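Local coordinates for putative secreted protein (Streptomyces coelicolor A3, PDB 2QF9) that is of unknown function but is a putative secreted, all-helical protein of the DUF305 family, grouped with the ferritin clan, at residues A[108-113]-A[166-171]; A[118-123]-A[159-164]; A[58-63]-A[140-145]; A[12-17]-A[65-70]. All blocks are in the same frame, centred on the assembly; numbering follows the deposited sequence.

Interaction 1 (A[108-113]-A[166-171])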
loop_
_atom_site.group_PDB
_atom_site.type_symbol
_atom_site.label_atom_id
_atom_site.label_comp_id
_atom_site.label_asym_id
_atom_site.label_seq_id
_atom_site.Cartn_x
_atom_site.Cartn_y
_atom_site.Cartn_z
ATOM N N ASP A 108 23.981 6.517 -0.738
ATOM C CA ASP A 108 24.233 5.087 -0.931
ATOM C C ASP A 108 24.540 4.399 0.391
ATOM O O ASP A 108 25.076 5.034 1.312
ATOM C CB ASP A 108 25.430 4.882 -1.881
ATOM C CG ASP A 108 25.088 5.223 -3.322
ATOM O OD1 ASP A 108 25.584 6.247 -3.824
ATOM O OD2 ASP A 108 24.295 4.479 -3.942
ATOM N N GLY A 109 24.222 3.104 0.472
ATOM C CA GLY A 109 24.648 2.264 1.589
ATOM C C GLY A 109 24.379 2.886 2.936
ATOM O O GLY A 109 23.282 3.405 3.172
ATOM N N LYS A 110 25.391 2.889 3.801
ATOM C CA LYS A 110 25.171 3.311 5.178
ATOM C C LYS A 110 24.695 4.767 5.275
ATOM O O LYS A 110 23.874 5.097 6.133
ATOM C CB LYS A 110 26.420 3.104 6.043
ATOM C CG LYS A 110 26.081 3.201 7.526
ATOM C CD LYS A 110 27.153 2.626 8.432
ATOM C CE LYS A 110 28.178 3.668 8.821
ATOM N NZ LYS A 110 29.245 2.997 9.669
ATOM N N GLN A 111 25.217 5.634 4.413
ATOM C CA GLN A 111 24.813 7.039 4.444
ATOM C C GLN A 111 23.314 7.186 4.127
ATOM O O GLN A 111 22.611 7.970 4.776
ATOM C CB GLN A 111 25.645 7.885 3.481
ATOM C CG GLN A 111 27.076 8.141 3.914
ATOM C CD GLN A 111 27.757 9.190 3.043
ATOM O OE1 GLN A 111 27.170 9.700 2.084
ATOM N NE2 GLN A 111 29.003 9.526 3.382
ATOM N N ALA A 112 22.837 6.420 3.141
ATOM C CA ALA A 112 21.395 6.391 2.831
ATOM C C ALA A 112 20.579 5.817 3.991
ATOM O O ALA A 112 19.499 6.336 4.318
ATOM C CB ALA A 112 21.136 5.611 1.534
ATOM N N GLU A 113 21.081 4.748 4.609
ATOM C CA GLU A 113 20.402 4.153 5.769
ATOM C C GLU A 113 20.236 5.187 6.888
ATOM O O GLU A 113 19.133 5.392 7.420
ATOM C CB GLU A 113 21.202 2.953 6.300
ATOM C CG GLU A 113 21.261 1.779 5.333
ATOM C CD GLU A 113 22.463 0.882 5.602
ATOM O OE1 GLU A 113 22.745 0.643 6.786
ATOM O OE2 GLU A 113 23.104 0.437 4.631
ATOM N N ALA A 166 22.383 4.341 16.171
ATOM C CA ALA A 166 23.597 4.163 16.997
ATOM C C ALA A 166 24.518 3.069 16.418
ATOM O O ALA A 166 25.747 3.242 16.308
ATOM C CB ALA A 166 23.227 3.855 18.412
ATOM N N GLU A 167 23.916 1.958 16.015
ATOM C CA GLU A 167 24.684 0.842 15.448
ATOM C C GLU A 167 25.389 1.216 14.141
ATOM O O GLU A 167 26.400 0.599 13.770
ATOM C CB GLU A 167 23.792 -0.400 15.301
ATOM C CG GLU A 167 23.570 -1.064 16.668
ATOM C CD GLU A 167 22.498 -2.147 16.703
ATOM O OE1 GLU A 167 21.809 -2.411 15.693
ATOM O OE2 GLU A 167 22.358 -2.750 17.790
ATOM N N ARG A 168 24.871 2.252 13.470
ATOM C CA ARG A 168 25.464 2.780 12.244
ATOM C C ARG A 168 26.348 4.021 12.502
ATOM O O ARG A 168 26.740 4.713 11.574
ATOM C CB ARG A 168 24.377 3.042 11.185
ATOM C CG ARG A 168 23.906 1.760 10.498
ATOM C CD ARG A 168 22.453 1.829 9.972
ATOM N NE ARG A 168 22.016 0.496 9.555
ATOM C CZ ARG A 168 21.661 -0.496 10.376
ATOM N NH1 ARG A 168 21.678 -0.350 11.695
ATOM N NH2 ARG A 168 21.320 -1.678 9.869
ATOM N N GLY A 169 26.666 4.281 13.773
ATOM C CA GLY A 169 27.585 5.357 14.134
ATOM C C GLY A 169 26.978 6.743 13.996
ATOM O O GLY A 169 27.686 7.724 13.758
ATOM N N ALA A 170 25.661 6.823 14.145
ATOM C CA ALA A 170 24.940 8.079 13.982
ATOM C C ALA A 170 23.857 8.246 15.053
ATOM O O ALA A 170 23.698 7.393 15.949
ATOM C CB ALA A 170 24.345 8.164 12.549
ATOM N N LYS A 171 23.110 9.347 14.959
ATOM C CA LYS A 171 22.000 9.638 15.861
ATOM C C LYS A 171 20.901 10.403 15.116
ATOM O O LYS A 171 21.032 10.688 13.912
ATOM C CB LYS A 171 22.488 10.446 17.071
ATOM C CG LYS A 171 23.081 11.796 16.687
ATOM C CD LYS A 171 23.690 12.532 17.877
ATOM C CE LYS A 171 22.625 12.945 18.902
ATOM N NZ LYS A 171 23.264 13.664 20.071
#

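Interaction 2 (A[118-123]-A[159-164])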
loop_
_atom_site.group_PDB
_atom_site.type_symbol
_atom_site.label_atom_id
_atom_site.label_comp_id
_atom_site.label_asym_id
_atom_site.label_seq_id
_atom_site.Cartn_x
_atom_site.Cartn_y
_atom_site.Cartn_z
ATOM N N GLN A 118 16.992 9.016 10.000
ATOM C CA GLN A 118 16.829 10.364 10.569
ATOM C C GLN A 118 15.531 11.014 10.087
ATOM O O GLN A 118 14.752 11.539 10.901
ATOM C CB GLN A 118 18.023 11.225 10.199
ATOM C CG GLN A 118 19.284 10.836 10.979
ATOM C CD GLN A 118 20.534 11.511 10.421
ATOM O OE1 GLN A 118 20.584 11.880 9.256
ATOM N NE2 GLN A 118 21.553 11.661 11.265
ATOM N N LEU A 119 15.301 10.961 8.773
ATOM C CA LEU A 119 14.061 11.503 8.208
ATOM C C LEU A 119 12.823 10.798 8.758
ATOM O O LEU A 119 11.830 11.446 9.092
ATOM C CB LEU A 119 14.048 11.404 6.693
ATOM C CG LEU A 119 15.012 12.283 5.896
ATOM C CD1 LEU A 119 14.905 11.946 4.407
ATOM C CD2 LEU A 119 14.772 13.798 6.142
HETATM N N MSE A 120 12.876 9.476 8.872
HETATM C CA MSE A 120 11.703 8.727 9.305
HETATM C C MSE A 120 11.451 8.945 10.810
HETATM O O MSE A 120 10.305 8.953 11.259
HETATM C CB MSE A 120 11.850 7.243 8.957
HETATM C CG MSE A 120 10.586 6.435 9.176
HETATM SE SE MSE A 120 9.069 6.981 8.040
HETATM C CE MSE A 120 9.578 6.020 6.419
ATOM N N THR A 121 12.519 9.132 11.582
ATOM C CA THR A 121 12.351 9.443 12.999
ATOM C C THR A 121 11.536 10.745 13.153
ATOM O O THR A 121 10.523 10.800 13.891
ATOM C CB THR A 121 13.719 9.494 13.753
ATOM O OG1 THR A 121 14.263 8.170 13.819
ATOM C CG2 THR A 121 13.551 10.038 15.174
ATOM N N GLU A 122 11.940 11.770 12.411
ATOM C CA GLU A 122 11.224 13.039 12.430
ATOM C C GLU A 122 9.789 12.879 11.911
ATOM O O GLU A 122 8.838 13.452 12.462
ATOM C CB GLU A 122 11.996 14.070 11.619
ATOM C CG GLU A 122 11.367 15.447 11.571
ATOM C CD GLU A 122 11.209 16.119 12.931
ATOM O OE1 GLU A 122 11.692 15.602 13.974
ATOM O OE2 GLU A 122 10.581 17.190 12.945
ATOM N N HIS A 123 9.656 12.090 10.853
ATOM C CA HIS A 123 8.368 11.820 10.229
ATOM C C HIS A 123 7.414 11.154 11.233
ATOM O O HIS A 123 6.273 11.590 11.382
ATOM C CB HIS A 123 8.575 10.940 9.007
ATOM C CG HIS A 123 7.500 11.070 7.978
ATOM N ND1 HIS A 123 6.428 10.208 7.900
ATOM C CD2 HIS A 123 7.340 11.956 6.972
ATOM C CE1 HIS A 123 5.658 10.554 6.885
ATOM N NE2 HIS A 123 6.186 11.617 6.311
ATOM N N ARG A 159 11.993 4.111 18.779
ATOM C CA ARG A 159 12.964 3.446 19.669
ATOM C C ARG A 159 13.865 2.475 18.896
ATOM O O ARG A 159 15.096 2.453 19.093
ATOM C CB ARG A 159 12.255 2.750 20.847
ATOM C CG ARG A 159 11.461 3.700 21.752
ATOM C CD ARG A 159 10.926 2.980 23.025
ATOM N NE ARG A 159 9.947 1.935 22.714
ATOM C CZ ARG A 159 8.621 2.107 22.708
ATOM N NH1 ARG A 159 8.093 3.284 23.008
ATOM N NH2 ARG A 159 7.818 1.092 22.399
ATOM N N LEU A 160 13.264 1.690 17.999
ATOM C CA LEU A 160 14.033 0.784 17.143
ATOM C C LEU A 160 15.042 1.553 16.264
ATOM O O LEU A 160 16.231 1.169 16.172
ATOM C CB LEU A 160 13.103 -0.048 16.256
ATOM C CG LEU A 160 13.830 -0.937 15.231
ATOM C CD1 LEU A 160 14.656 -2.041 15.920
ATOM C CD2 LEU A 160 12.858 -1.536 14.212
HETATM N N MSE A 161 14.560 2.615 15.611
HETATM C CA MSE A 161 15.424 3.382 14.704
HETATM C C MSE A 161 16.558 4.078 15.450
HETATM O O MSE A 161 17.635 4.305 14.889
HETATM C CB MSE A 161 14.604 4.345 13.840
HETATM C CG MSE A 161 13.596 3.618 12.954
HETATM SE SE MSE A 161 12.770 4.854 11.687
HETATM C CE MSE A 161 11.733 5.844 12.958
ATOM N N ALA A 162 16.329 4.392 16.726
ATOM C CA ALA A 162 17.376 4.988 17.547
ATOM C C ALA A 162 18.542 4.003 17.707
ATOM O O ALA A 162 19.702 4.378 17.590
ATOM C CB ALA A 162 16.797 5.427 18.907
ATOM N N ASP A 163 18.207 2.735 17.958
ATOM C CA ASP A 163 19.215 1.658 18.020
ATOM C C ASP A 163 19.884 1.436 16.662
ATOM O O ASP A 163 21.104 1.313 16.601
ATOM C CB ASP A 163 18.573 0.350 18.495
ATOM C CG ASP A 163 18.323 0.320 19.997
ATOM O OD1 ASP A 163 18.858 1.180 20.727
ATOM O OD2 ASP A 163 17.592 -0.593 20.440
ATOM N N LEU A 164 19.098 1.390 15.575
ATOM C CA LEU A 164 19.688 1.217 14.226
ATOM C C LEU A 164 20.665 2.371 13.903
ATOM O O LEU A 164 21.750 2.146 13.344
ATOM C CB LEU A 164 18.586 1.088 13.145
ATOM C CG LEU A 164 17.732 -0.191 13.252
ATOM C CD1 LEU A 164 16.614 -0.147 12.233
ATOM C CD2 LEU A 164 18.547 -1.510 13.069
#

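Interaction 3 (A[58-63]-A[140-145])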
loop_
_atom_site.group_PDB
_atom_site.type_symbol
_atom_site.label_atom_id
_atom_site.label_comp_id
_atom_site.label_asym_id
_atom_site.label_seq_id
_atom_site.Cartn_x
_atom_site.Cartn_y
_atom_site.Cartn_z
ATOM N N ILE A 58 -8.564 6.593 3.011
ATOM C CA ILE A 58 -9.109 7.008 1.718
ATOM C C ILE A 58 -10.451 6.299 1.456
ATOM O O ILE A 58 -11.409 6.919 0.980
ATOM C CB ILE A 58 -8.116 6.761 0.578
ATOM C CG1 ILE A 58 -6.932 7.742 0.731
ATOM C CG2 ILE A 58 -8.818 6.952 -0.774
ATOM C CD1 ILE A 58 -5.805 7.543 -0.251
ATOM N N GLY A 59 -10.511 5.017 1.805
ATOM C CA GLY A 59 -11.742 4.238 1.683
ATOM C C GLY A 59 -12.873 4.805 2.537
ATOM O O GLY A 59 -14.045 4.818 2.118
ATOM N N TRP A 60 -12.522 5.310 3.720
ATOM C CA TRP A 60 -13.530 5.950 4.586
ATOM C C TRP A 60 -14.048 7.224 3.939
ATOM O O TRP A 60 -15.262 7.445 3.852
ATOM C CB TRP A 60 -13.004 6.191 6.012
ATOM C CG TRP A 60 -12.672 4.911 6.757
ATOM C CD1 TRP A 60 -13.202 3.661 6.534
ATOM C CD2 TRP A 60 -11.735 4.761 7.828
ATOM N NE1 TRP A 60 -12.651 2.740 7.413
ATOM C CE2 TRP A 60 -11.747 3.390 8.212
ATOM C CE3 TRP A 60 -10.891 5.652 8.510
ATOM C CZ2 TRP A 60 -10.943 2.889 9.248
ATOM C CZ3 TRP A 60 -10.078 5.145 9.545
ATOM C CH2 TRP A 60 -10.116 3.776 9.898
ATOM N N LEU A 61 -13.129 8.054 3.459
ATOM C CA LEU A 61 -13.519 9.307 2.809
ATOM C C LEU A 61 -14.445 9.013 1.621
ATOM O O LEU A 61 -15.455 9.689 1.428
ATOM C CB LEU A 61 -12.278 10.102 2.385
ATOM C CG LEU A 61 -11.466 10.730 3.527
ATOM C CD1 LEU A 61 -10.127 11.234 3.003
ATOM C CD2 LEU A 61 -12.241 11.891 4.196
ATOM N N ASP A 62 -14.113 7.973 0.855
ATOM C CA ASP A 62 -14.919 7.579 -0.285
ATOM C C ASP A 62 -16.312 7.134 0.149
ATOM O O ASP A 62 -17.311 7.637 -0.377
ATOM C CB ASP A 62 -14.207 6.489 -1.082
ATOM C CG ASP A 62 -13.121 7.046 -1.984
ATOM O OD1 ASP A 62 -13.021 8.298 -2.122
ATOM O OD2 ASP A 62 -12.362 6.233 -2.560
ATOM N N LEU A 63 -16.368 6.223 1.123
ATOM C CA LEU A 63 -17.632 5.706 1.654
ATOM C C LEU A 63 -18.511 6.852 2.208
ATOM O O LEU A 63 -19.753 6.848 2.052
ATOM C CB LEU A 63 -17.350 4.684 2.752
ATOM C CG LEU A 63 -18.510 3.879 3.351
ATOM C CD1 LEU A 63 -19.075 2.893 2.356
ATOM C CD2 LEU A 63 -18.036 3.123 4.570
ATOM N N VAL A 140 -15.248 8.898 15.096
ATOM C CA VAL A 140 -15.465 7.582 14.506
ATOM C C VAL A 140 -14.566 6.538 15.182
ATOM O O VAL A 140 -13.332 6.666 15.190
ATOM C CB VAL A 140 -15.224 7.594 12.962
ATOM C CG1 VAL A 140 -15.309 6.193 12.401
ATOM C CG2 VAL A 140 -16.215 8.520 12.260
ATOM N N GLY A 141 -15.199 5.521 15.757
ATOM C CA GLY A 141 -14.512 4.558 16.612
ATOM C C GLY A 141 -13.325 3.889 15.941
ATOM O O GLY A 141 -12.234 3.847 16.510
ATOM N N VAL A 142 -13.529 3.374 14.721
ATOM C CA VAL A 142 -12.463 2.653 14.030
ATOM C C VAL A 142 -11.272 3.584 13.715
ATOM O O VAL A 142 -10.119 3.154 13.745
ATOM C CB VAL A 142 -12.993 1.916 12.763
ATOM C CG1 VAL A 142 -13.575 2.893 11.739
ATOM C CG2 VAL A 142 -11.933 1.041 12.158
ATOM N N GLU A 143 -11.579 4.845 13.430
ATOM C CA GLU A 143 -10.559 5.867 13.145
ATOM C C GLU A 143 -9.772 6.273 14.394
ATOM O O GLU A 143 -8.542 6.403 14.336
ATOM C CB GLU A 143 -11.186 7.090 12.485
ATOM C CG GLU A 143 -10.145 8.027 11.893
ATOM C CD GLU A 143 -10.740 9.150 11.067
ATOM O OE1 GLU A 143 -11.971 9.166 10.858
ATOM O OE2 GLU A 143 -9.960 10.013 10.617
ATOM N N LYS A 144 -10.483 6.481 15.508
ATOM C CA LYS A 144 -9.848 6.730 16.814
ATOM C C LYS A 144 -8.889 5.591 17.192
ATOM O O LYS A 144 -7.750 5.835 17.611
ATOM C CB LYS A 144 -10.910 6.905 17.908
ATOM C CG LYS A 144 -11.645 8.231 17.843
ATOM C CD LYS A 144 -12.726 8.319 18.921
ATOM C CE LYS A 144 -12.165 8.705 20.292
ATOM N NZ LYS A 144 -13.182 8.443 21.385
ATOM N N ARG A 145 -9.347 4.350 17.032
ATOM C CA ARG A 145 -8.546 3.191 17.383
ATOM C C ARG A 145 -7.337 3.067 16.477
ATOM O O ARG A 145 -6.252 2.695 16.938
ATOM C CB ARG A 145 -9.379 1.916 17.350
ATOM C CG ARG A 145 -10.447 1.900 18.443
ATOM C CD ARG A 145 -11.032 0.518 18.674
ATOM N NE ARG A 145 -11.600 -0.054 17.458
ATOM C CZ ARG A 145 -12.864 0.097 17.060
ATOM N NH1 ARG A 145 -13.726 0.812 17.781
ATOM N NH2 ARG A 145 -13.266 -0.480 15.935
#

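Interaction 4 (A[12-17]-A[65-70])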
loop_
_atom_site.group_PDB
_atom_site.type_symbol
_atom_site.label_atom_id
_atom_site.label_comp_id
_atom_site.label_asym_id
_atom_site.label_seq_id
_atom_site.Cartn_x
_atom_site.Cartn_y
_atom_site.Cartn_z
ATOM N N PHE A 12 -8.309 14.430 9.646
ATOM C CA PHE A 12 -7.246 13.480 9.974
ATOM C C PHE A 12 -7.053 12.479 8.838
ATOM O O PHE A 12 -5.921 12.215 8.440
ATOM C CB PHE A 12 -7.489 12.766 11.307
ATOM C CG PHE A 12 -6.443 11.731 11.637
ATOM C CD1 PHE A 12 -5.193 12.114 12.140
ATOM C CD2 PHE A 12 -6.709 10.374 11.414
ATOM C CE1 PHE A 12 -4.230 11.135 12.452
ATOM C CE2 PHE A 12 -5.765 9.387 11.707
ATOM C CZ PHE A 12 -4.514 9.766 12.232
ATOM N N ALA A 13 -8.158 11.949 8.303
ATOM C CA ALA A 13 -8.084 11.026 7.159
ATOM C C ALA A 13 -7.367 11.646 5.958
ATOM O O ALA A 13 -6.497 10.992 5.354
ATOM C CB ALA A 13 -9.477 10.517 6.762
ATOM N N ARG A 14 -7.692 12.899 5.622
ATOM C CA ARG A 14 -7.037 13.601 4.506
ATOM C C ARG A 14 -5.545 13.813 4.774
ATOM O O ARG A 14 -4.676 13.456 3.945
ATOM C CB ARG A 14 -7.701 14.962 4.253
ATOM C CG ARG A 14 -9.024 14.890 3.528
ATOM C CD ARG A 14 -9.587 16.279 3.252
ATOM N NE ARG A 14 -10.926 16.180 2.678
ATOM C CZ ARG A 14 -12.065 16.485 3.302
ATOM N NH1 ARG A 14 -13.215 16.325 2.665
ATOM N NH2 ARG A 14 -12.060 16.967 4.537
ATOM N N ASP A 15 -5.252 14.388 5.938
ATOM C CA ASP A 15 -3.896 14.821 6.289
ATOM C C ASP A 15 -2.989 13.628 6.529
ATOM O O ASP A 15 -1.873 13.570 5.996
ATOM C CB ASP A 15 -3.924 15.715 7.532
ATOM C CG ASP A 15 -4.549 17.098 7.269
ATOM O OD1 ASP A 15 -4.844 17.454 6.111
ATOM O OD2 ASP A 15 -4.704 17.838 8.254
HETATM N N MSE A 16 -3.464 12.654 7.299
HETATM C CA MSE A 16 -2.621 11.504 7.578
HETATM C C MSE A 16 -2.412 10.674 6.304
HETATM O O MSE A 16 -1.365 10.042 6.152
HETATM C CB MSE A 16 -3.162 10.675 8.757
HETATM C CG MSE A 16 -2.211 9.619 9.227
HETATM SE SE MSE A 16 -0.482 10.341 9.883
HETATM C CE MSE A 16 -1.038 10.548 11.696
ATOM N N SER A 17 -3.379 10.676 5.374
ATOM C CA SER A 17 -3.158 9.968 4.101
ATOM C C SER A 17 -1.973 10.555 3.305
ATOM O O SER A 17 -1.130 9.809 2.776
ATOM C CB SER A 17 -4.432 9.935 3.255
ATOM O OG SER A 17 -5.354 9.041 3.854
ATOM N N ALA A 65 -18.511 9.859 1.075
ATOM C CA ALA A 65 -18.681 10.851 -0.009
ATOM C C ALA A 65 -18.035 12.212 0.315
ATOM O O ALA A 65 -18.647 13.277 0.119
ATOM C CB ALA A 65 -20.157 11.029 -0.365
ATOM N N LEU A 66 -16.812 12.173 0.834
ATOM C CA LEU A 66 -16.075 13.390 1.187
ATOM C C LEU A 66 -14.846 13.514 0.278
ATOM O O LEU A 66 -14.195 12.517 -0.009
ATOM C CB LEU A 66 -15.689 13.380 2.666
ATOM C CG LEU A 66 -16.809 13.401 3.714
ATOM C CD1 LEU A 66 -16.257 13.318 5.130
ATOM C CD2 LEU A 66 -17.698 14.642 3.573
ATOM N N PRO A 67 -14.562 14.732 -0.231
ATOM C CA PRO A 67 -13.378 14.919 -1.075
ATOM C C PRO A 67 -12.084 14.477 -0.378
ATOM O O PRO A 67 -11.941 14.647 0.828
ATOM C CB PRO A 67 -13.359 16.439 -1.295
ATOM C CG PRO A 67 -14.793 16.837 -1.197
ATOM C CD PRO A 67 -15.326 15.990 -0.084
ATOM N N LYS A 68 -11.154 13.914 -1.145
ATOM C CA LYS A 68 -9.875 13.506 -0.584
ATOM C C LYS A 68 -8.944 14.710 -0.398
ATOM O O LYS A 68 -7.981 14.644 0.361
ATOM C CB LYS A 68 -9.240 12.393 -1.432
ATOM C CG LYS A 68 -9.905 11.025 -1.226
ATOM C CD LYS A 68 -9.446 9.993 -2.261
ATOM C CE LYS A 68 -10.534 9.665 -3.288
ATOM N NZ LYS A 68 -10.466 8.225 -3.745
ATOM N N VAL A 69 -9.263 15.814 -1.073
ATOM C CA VAL A 69 -8.500 17.066 -0.973
ATOM C C VAL A 69 -9.411 18.200 -0.479
ATOM O O VAL A 69 -10.514 18.375 -0.995
ATOM C CB VAL A 69 -7.864 17.447 -2.347
ATOM C CG1 VAL A 69 -6.848 18.596 -2.204
ATOM C CG2 VAL A 69 -7.208 16.221 -2.998
ATOM N N SER A 70 -8.942 18.959 0.513
ATOM C CA SER A 70 -9.682 20.101 1.063
ATOM C C SER A 70 -9.030 21.429 0.697
ATOM O O SER A 70 -7.816 21.501 0.483
ATOM C CB SER A 70 -9.786 19.996 2.590
ATOM O OG SER A 70 -10.490 21.099 3.162
HETATM O O HOH W 1 -5.649 12.994 1.408
#

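Interaction 1 (A[108-113]-A[166-171])
R168 and E113 form a salt bridge at one end of a helical bundle, consistent with the ferritin clan to which DUF305 belongs. R168 NE gives its N-H to E113 OE1 at 2.9 Å, with an angle of 148° at the hydrogen. OE1 sits at the edge of the guanidinium, close to its plane, and is met nearly along its own C-O axis. The carboxylate and guanidinium planes are 71° apart, so the two groups do not pair flat. R168 CG is anti to the carbonyl carbon (chi1 -78°), and the chain then runs extended to NE, across the E113 side chain. This path lays R168 CD 4.0 Å from E113 CB. K110 packs along the base of the arginine, with K110 CD 3.9 Å from R168 CB. The lysine chain then bends, bringing K110 CE 3.3 Å from R168 O. The next shell holds the pair in place. T34 OG1 hydrogen-bonds E113 OE2, and R168 NH2 makes salt bridges to D36 and E38. A methionine in place of R168 would probably leave E113, D36 and E38 without the positive charge they share. R168 is the first residue past helix 141-167, and G169, with positive phi, is the C-prime residue of a Schellman motif. There G169 N bonds A166 O at 2.9 Å, while R168 NH1 turns back to hydrogen-bond L164 O.

Interaction 2 (A[118-123]-A[159-164])
T121 OG1 faces M161, but its hydrogen bond goes to L117 O, one turn earlier in its own helix. The hydroxyl is therefore satisfied within helix 109-137. Against M161 it offers only van der Waals contact. M161 is a selenomethionine, and its methyl CE lies 3.5 Å from T121 OG1. The same methyl is 3.6 Å from T121 N, so the tip of the chain rests on the backbone of the facing helix. M161 CB is 3.8 Å from T121 OG1, and the two side chains slide past each other in opposite directions. M161 reaches across extended through chi2, then bends at chi3 (-70°), which turns CE toward T121. In the M120 conformer described, one of two modelled, M161 SE lies 3.7 Å from M120 CG and equally near M120 CB. M120 is also a selenomethionine. Its end leads away from M161, and its side chain also touches M26 and S27 of helix 8-31. I46 of helix 37-63 also touches M120, and L42 touches M161. All four long helices thus meet in this part of the bundle core. With T121 OG1 bonded to L117 O, the contact rests on shape and dispersion, not on a directional bond.

Interaction 3 (A[58-63]-A[140-145])
W60 and E143 have the nearest CA atoms of the two segments, yet these are 9.1 Å apart. Helix 37-63 and the start of helix 141-167 are therefore not in close backbone contact, and the gap is spanned by a large side chain. V140 is the N-cap residue of the second helix, and K144 N bonds back to V140 O at 2.9 Å. W60 points toward this first turn. Its six-membered ring reaches V142 and E143. The V142 methyls CG1 and CG2 both lie 3.6 Å from W60 CZ2, with CG1 over one face near the rim. V142 holds CG1 between its backbone N and carbonyl carbon (chi1 61°), so both methyls can meet the indole. E143 presents its aliphatic part: CB and CG are each 3.7 Å from W60 CZ3. The extended chain carries the E143 carboxylate away from the ring, toward F12 and close to the like-charged D9 side chain. W60 NE1 serves a different partner, donating to G59 O of the second subunit. L63 of the second subunit also packs on W60 and V142. An alanine at W60 would probably open a gap against V142 and E143 and leave G59 O of the second subunit without its indole donor. W60 thus fills the space between two helices at one end of a helical bundle and also reaches the interface between two copies of the protein.

Interaction 4 (A[12-17]-A[65-70])
R14 leaves its helix with CG anti to the carbonyl carbon (chi1 -77°), and its chain stays extended from CG to NE. It therefore runs straight out into the backbone of residues 65-70. R14 is modelled in two conformers, and the contacts given hold for one of them. In it, R14 NE meets P67 O at 2.6 Å, short and bent (137° at the hydrogen), so the exact length is doubtful. The donor stands 34° from the carbonyl plane. NH1 of R14 adds a weak bond to the same P67 O at 2.8 Å, so in this conformer two N-H groups share one carbonyl oxygen, one of them weakly. The P67 ring lies alongside the arginine, pointing the same way, and P67 CD is 3.5 Å from R14 NH1. S70 CB covers one face of the guanidinium and lies 3.8 Å from R14 CD. Nearer the backbone, R14 CG lies against K68 O at 3.3 Å. A water adds a second link, donating to R14 O at 2.8 Å and to K68 O at 3.0 Å. The contact thus fastens an irregular stretch, which begins with the Schellman motif at A65, to helix 8-31. R14 NH2 also bonds A5 O, and K68 NZ forms a salt bridge with D62 on helix 37-63. F12 and M16, on the same helix as R14, pack against helices 109-137 and 141-167.

How the interactions relate
The four contacts fall into two pairs on opposite sides of the chain's centre. Interactions 1 and 2 both join helices 109-137 and 141-167, with centres 11 Å apart. They touch where K171 O meets Q118 NE2 at 2.9 Å, a probable hydrogen bond. The centres of interactions 3 and 4 are 10 Å apart. L61 O to L66 N (2.9 Å, a probable hydrogen bond) and D62 OD2 to K68 NZ (3.0 Å, a salt bridge) connect them. Helix 141-167 spans the distance between interactions 1 and 3, whose centres are 37 Å apart. The function is unknown, so none of the contacts can be tied to an active site. Interaction 3 also borders the second subunit.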